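Local coordinates for protein diaminopimelate decarboxylase (Methanocaldococcus jannaschii, PDB 1TWI) that catalyses the pyridoxal-phosphate-dependent decarboxylation of meso-diaminopimelate to L-lysine, the last step of lysine biosynthesis by the diaminopimelate pathway, at residues Tyr66-Asn71 with Gly92-Ile97; Gly206-Ile211 with Ile288-Arg293. One frame throughout, in Å; residues are numbered along the deposited sequence.

Contact 1 of 2, residues Tyr66-Asn71 with Gly92-Ile97; sequences YAYKAN and GGELYI. With PLP (pyridoxal-5'-phosphate), chain E.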
# COMPACT_ATOMS: atom_id res chain seq x y z
N TYR A 66 -2.22 17.23 15.53
CA TYR A 66 -1.89 15.83 15.22
C TYR A 66 -2.06 15.50 13.75
O TYR A 66 -3.08 15.79 13.17
CB TYR A 66 -2.72 14.91 16.15
CG TYR A 66 -2.70 13.48 15.73
CD1 TYR A 66 -1.51 12.74 15.71
CD2 TYR A 66 -3.89 12.84 15.33
CE1 TYR A 66 -1.49 11.41 15.30
CE2 TYR A 66 -3.88 11.51 14.92
CZ TYR A 66 -2.68 10.80 14.89
OH TYR A 66 -2.68 9.51 14.41
N ALA A 67 -1.05 14.91 13.13
CA ALA A 67 -1.17 14.60 11.72
C ALA A 67 -2.03 13.33 11.51
O ALA A 67 -1.54 12.18 11.73
CB ALA A 67 0.19 14.40 11.12
N TYR A 68 -3.28 13.55 11.10
CA TYR A 68 -4.23 12.47 10.89
C TYR A 68 -3.75 11.41 9.95
O TYR A 68 -4.12 10.25 10.09
CB TYR A 68 -5.57 13.01 10.35
CG TYR A 68 -6.53 13.40 11.45
CD1 TYR A 68 -6.03 13.88 12.68
CD2 TYR A 68 -7.93 13.26 11.29
CE1 TYR A 68 -6.93 14.25 13.73
CE2 TYR A 68 -8.83 13.62 12.32
CZ TYR A 68 -8.34 14.11 13.52
OH TYR A 68 -9.20 14.54 14.49
N LYS A 69 -2.86 11.76 9.03
CA LYS A 69 -2.44 10.75 8.04
C LYS A 69 -1.77 9.57 8.74
O LYS A 69 -1.71 8.48 8.17
CB LYS A 69 -1.52 11.33 6.97
CG LYS A 69 -0.11 11.73 7.43
CD LYS A 69 0.29 13.09 6.78
CE LYS A 69 -0.18 14.23 7.74
NZ LYS A 69 -0.07 15.60 7.28
N ALA A 70 -1.26 9.79 9.96
CA ALA A 70 -0.60 8.71 10.71
C ALA A 70 -1.55 7.62 11.25
O ALA A 70 -1.17 6.45 11.35
CB ALA A 70 0.24 9.29 11.86
N ASN A 71 -2.79 8.00 11.53
CA ASN A 71 -3.79 7.06 12.08
C ASN A 71 -5.03 7.92 12.35
O ASN A 71 -5.01 8.77 13.27
CB ASN A 71 -3.30 6.49 13.42
CG ASN A 71 -4.14 5.27 13.87
OD1 ASN A 71 -5.35 5.24 13.66
ND2 ASN A 71 -3.50 4.29 14.50
N GLY A 92 -10.47 16.11 2.54
CA GLY A 92 -11.82 16.30 3.06
C GLY A 92 -12.19 15.15 4.02
O GLY A 92 -12.92 15.37 4.97
N GLY A 93 -11.71 13.93 3.77
CA GLY A 93 -12.02 12.79 4.63
C GLY A 93 -11.45 13.00 6.04
O GLY A 93 -12.14 12.75 7.04
N GLU A 94 -10.20 13.46 6.12
CA GLU A 94 -9.61 13.71 7.43
C GLU A 94 -10.30 14.89 8.09
O GLU A 94 -10.50 14.85 9.30
CB GLU A 94 -8.10 13.97 7.32
CG GLU A 94 -7.33 12.62 7.04
CD GLU A 94 -5.81 12.79 6.93
OE1 GLU A 94 -5.37 13.94 7.02
OE2 GLU A 94 -5.08 11.78 6.74
N LEU A 95 -10.71 15.90 7.32
CA LEU A 95 -11.35 17.07 7.94
C LEU A 95 -12.72 16.59 8.53
O LEU A 95 -13.15 16.97 9.66
CB LEU A 95 -11.58 18.16 6.89
CG LEU A 95 -12.48 19.32 7.40
CD1 LEU A 95 -11.81 19.91 8.66
CD2 LEU A 95 -12.65 20.42 6.33
N TYR A 96 -13.41 15.77 7.76
CA TYR A 96 -14.70 15.21 8.19
C TYR A 96 -14.48 14.45 9.52
O TYR A 96 -15.21 14.62 10.49
CB TYR A 96 -15.17 14.23 7.08
CG TYR A 96 -16.54 13.67 7.23
CD1 TYR A 96 -17.63 14.39 6.77
CD2 TYR A 96 -16.74 12.40 7.78
CE1 TYR A 96 -18.92 13.87 6.84
CE2 TYR A 96 -18.05 11.84 7.86
CZ TYR A 96 -19.12 12.62 7.37
OH TYR A 96 -20.42 12.16 7.41
N ILE A 97 -13.49 13.57 9.55
CA ILE A 97 -13.21 12.84 10.78
C ILE A 97 -12.83 13.80 11.95
O ILE A 97 -13.28 13.59 13.10
CB ILE A 97 -12.08 11.78 10.55
CG1 ILE A 97 -12.59 10.64 9.66
CG2 ILE A 97 -11.61 11.19 11.84
CD1 ILE A 97 -11.41 9.84 9.05
N1 PLP E . 2.86 17.66 8.52
C2 PLP E . 2.90 17.38 7.16
C2A PLP E . 2.65 18.57 6.21
C3 PLP E . 3.11 16.06 6.78
O3 PLP E . 3.13 15.82 5.44
C4 PLP E . 3.33 15.03 7.66
C4A PLP E . 3.57 13.58 7.11
O4A PLP E . 3.29 13.40 5.97
C5 PLP E . 3.31 15.31 9.04
C6 PLP E . 3.08 16.62 9.42
C5A PLP E . 3.53 14.31 10.17
O4P PLP E . 4.83 13.66 10.07
P PLP E . 5.35 12.68 11.21
O1P PLP E . 6.66 12.25 10.70
O2P PLP E . 4.36 11.56 11.25
O3P PLP E . 5.44 13.43 12.46
O HOH W 1 -5.84 9.59 7.65
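Glu94 turns its CG beside its own backbone N (chi1 -74°) and then runs straight out from helix 92-100, so that its carboxylate passes Tyr68 CB and ends against the backbone of Lys69. Lys69 has CG between its N and carbonyl carbon (chi1 70°), and its chain bends twice more to lead away from the glutamate toward the cofactor. The contact joins the end of strand 62-67 and the 3-10 turn after it to helix 92-100 of the PLP-binding barrel. The glutamate makes mainly van der Waals contacts: Glu94 CD lies 3.4 Å from Tyr68 CB, and Glu94 OE2 comes within 3.1 Å of Lys69 CA. Ring and carboxylate planes stand 62° apart. Glu94 OE2 is also 3.2 Å from Lys69 N, but the angle is too poor for a hydrogen bond; a water donating to Tyr68 O bridges to OE2 instead. The other oxygen, OE1, accepts from Val90 N just ahead of the helix. Ile97 offers CG2 to Tyr68 CE2 at 3.7 Å, an apolar branch suited to packing against the apolar carbons of the tyrosine ring. Lys69 is long enough to pass the PLP aldehyde, with CD 3.1 Å from PLP O4A, and bring NZ over one face of the pyridine, 3.3 Å from PLP C3. Lys69 forms the internal aldimine, yet here it carries no cofactor; the arrangement is consistent with a lysine released from PLP and kept beside the ring, its amine held by a salt bridge to Asp88.

Contact 2 of 2, residues Gly206-Ile211 with Ile288-Arg293; sequences GVHCHI and ILEPGR. With PLP (pyridoxal-5'-phosphate), chain E.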
# COMPACT_ATOMS: atom_id res chain seq x y z
N GLY A 206 -0.36 33.03 8.73
CA GLY A 206 0.86 32.35 9.16
C GLY A 206 1.69 31.75 8.06
O GLY A 206 1.38 31.89 6.85
N VAL A 207 2.80 31.11 8.45
CA VAL A 207 3.66 30.39 7.50
C VAL A 207 3.80 28.97 8.11
O VAL A 207 3.71 28.79 9.32
CB VAL A 207 5.06 31.06 7.37
CG1 VAL A 207 4.94 32.47 6.67
CG2 VAL A 207 5.65 31.23 8.76
N HIS A 208 4.01 27.98 7.26
CA HIS A 208 4.10 26.57 7.65
C HIS A 208 5.30 25.98 6.92
O HIS A 208 5.72 26.45 5.83
CB HIS A 208 2.81 25.86 7.19
CG HIS A 208 2.90 24.37 7.18
ND1 HIS A 208 3.20 23.65 6.05
CD2 HIS A 208 2.70 23.45 8.16
CE1 HIS A 208 3.17 22.35 6.33
NE2 HIS A 208 2.87 22.21 7.61
N CYS A 209 5.89 24.94 7.51
CA CYS A 209 7.01 24.25 6.87
C CYS A 209 7.01 22.84 7.49
O CYS A 209 6.73 22.65 8.68
CB CYS A 209 8.33 24.97 7.19
SG CYS A 209 9.74 24.20 6.41
N HIS A 210 7.26 21.86 6.66
CA HIS A 210 7.33 20.49 7.11
C HIS A 210 8.46 19.95 6.28
O HIS A 210 8.43 19.99 5.02
CB HIS A 210 6.07 19.73 6.79
CG HIS A 210 6.21 18.27 7.07
ND1 HIS A 210 6.24 17.78 8.36
CD2 HIS A 210 6.40 17.22 6.24
CE1 HIS A 210 6.45 16.48 8.31
NE2 HIS A 210 6.56 16.11 7.04
N ILE A 211 9.49 19.45 6.96
CA ILE A 211 10.67 19.04 6.24
C ILE A 211 10.98 17.59 5.99
O ILE A 211 11.89 17.29 5.22
CB ILE A 211 11.92 19.66 6.90
CG1 ILE A 211 12.08 19.12 8.33
CG2 ILE A 211 11.81 21.16 6.93
CD1 ILE A 211 13.33 19.64 9.07
N ILE A 288 2.83 26.21 16.21
CA ILE A 288 2.08 24.98 15.95
C ILE A 288 3.04 23.91 15.47
O ILE A 288 3.96 24.22 14.68
CB ILE A 288 1.05 25.18 14.79
CG1 ILE A 288 0.08 26.31 15.17
CG2 ILE A 288 0.28 23.89 14.51
CD1 ILE A 288 -0.81 26.84 13.96
N LEU A 289 2.87 22.67 15.94
CA LEU A 289 3.68 21.55 15.45
C LEU A 289 2.67 20.52 14.94
O LEU A 289 1.52 20.52 15.38
CB LEU A 289 4.54 20.89 16.56
CG LEU A 289 5.55 21.82 17.26
CD1 LEU A 289 6.50 20.99 18.20
CD2 LEU A 289 6.36 22.53 16.20
N GLU A 290 3.11 19.65 14.04
CA GLU A 290 2.21 18.65 13.43
C GLU A 290 2.74 17.26 13.60
O GLU A 290 2.86 16.53 12.64
CB GLU A 290 2.03 18.94 11.93
CG GLU A 290 1.41 20.35 11.60
CD GLU A 290 1.42 20.66 10.07
OE1 GLU A 290 2.26 20.12 9.31
OE2 GLU A 290 0.60 21.49 9.64
N PRO A 291 3.05 16.85 14.85
CA PRO A 291 3.56 15.50 14.98
C PRO A 291 2.52 14.44 14.58
O PRO A 291 1.31 14.63 14.85
CB PRO A 291 3.94 15.40 16.47
CG PRO A 291 2.88 16.27 17.15
CD PRO A 291 2.74 17.47 16.16
N GLY A 292 2.99 13.36 13.95
CA GLY A 292 2.13 12.25 13.57
C GLY A 292 2.70 11.01 14.29
O GLY A 292 2.24 10.58 15.35
N ARG A 293 3.74 10.45 13.67
CA ARG A 293 4.44 9.27 14.18
C ARG A 293 4.80 9.44 15.65
O ARG A 293 4.54 8.54 16.44
CB ARG A 293 5.72 9.06 13.37
CG ARG A 293 6.33 7.66 13.44
CD ARG A 293 7.79 7.71 12.84
NE ARG A 293 7.78 8.25 11.47
CZ ARG A 293 7.55 7.52 10.37
NH1 ARG A 293 7.33 6.19 10.44
NH2 ARG A 293 7.49 8.14 9.21
N1 PLP E . 2.86 17.66 8.52
C2 PLP E . 2.90 17.38 7.16
C2A PLP E . 2.65 18.57 6.21
C3 PLP E . 3.11 16.06 6.78
O3 PLP E . 3.13 15.82 5.44
C4 PLP E . 3.33 15.03 7.66
C4A PLP E . 3.57 13.58 7.11
O4A PLP E . 3.29 13.40 5.97
C5 PLP E . 3.31 15.31 9.04
C6 PLP E . 3.08 16.62 9.42
C5A PLP E . 3.53 14.31 10.17
O4P PLP E . 4.83 13.66 10.07
P PLP E . 5.35 12.68 11.21
O1P PLP E . 6.66 12.25 10.70
O2P PLP E . 4.36 11.56 11.25
O3P PLP E . 5.44 13.43 12.46
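His208 and Glu290 meet through a hydrogen bond. The imidazole gives NE2-H to Glu290 OE1 at 2.8 Å and 161°; the oxygen lies in the ring plane, whereas the histidine nitrogen reaches it from above the carboxylate plane. With CG anti to the backbone N (chi1 164°), the ring swings off its strand end toward the glutamate. Glu290 OE2 is bound by Asn111 and Asn246, so both carboxylate oxygens are gripped. The extended glutamate also sets OE1 2.7 Å from PLP N1, a position consistent with stabilising a protonated pyridinium.

Flat contacts come next. The His210 ring covers the pyridine, and PLP C2 lies 3.4 Å above the plane of the imidazole, over its centre; a hydrogen bond between ND1 and Gly249 N would fix the ring's rotation. The edge of His208 meets the cofactor's methyl group, C2A.

Phosphate binding is a matter of backbone. Gly292 N donates to PLP O3P (2.9 Å) and Arg293 N to PLP O2P (2.7 Å, nearly straight at 171°). Gly292, the N-cap of helix 293-296, has no side chain to crowd O2P. The Arg293 guanidinium turns to Ser213 and Tyr255, and Arg293 also lines the pocket of the bound lysine. A phosphate seated at a helix start, with the pyridine at the C-terminal ends of the strands, is characteristic of the PLP-binding alpha/beta barrel of fold-type III decarboxylases.

How the contacts relate
The two contacts lie about 14 Å apart, centre to centre, within the pyridoxal-binding barrel, and both segments of contact 1 precede those of contact 2 in the sequence. They share its parallel sheet: strand 62-67 of contact 1 is the direct neighbour of strand 286-289 of contact 2, while strand 202-208 is separated from the latter by strand 244-246. A probable backbone hydrogen bond, Ala67 N to Pro291 O at 2.9 Å, joins them. Both meet at PLP: Lys69 and His210 approach the pyridine from opposite faces, with residues 290-293 serving its nitrogen and phosphate. Distant parts of the sequence thus converge on one cofactor.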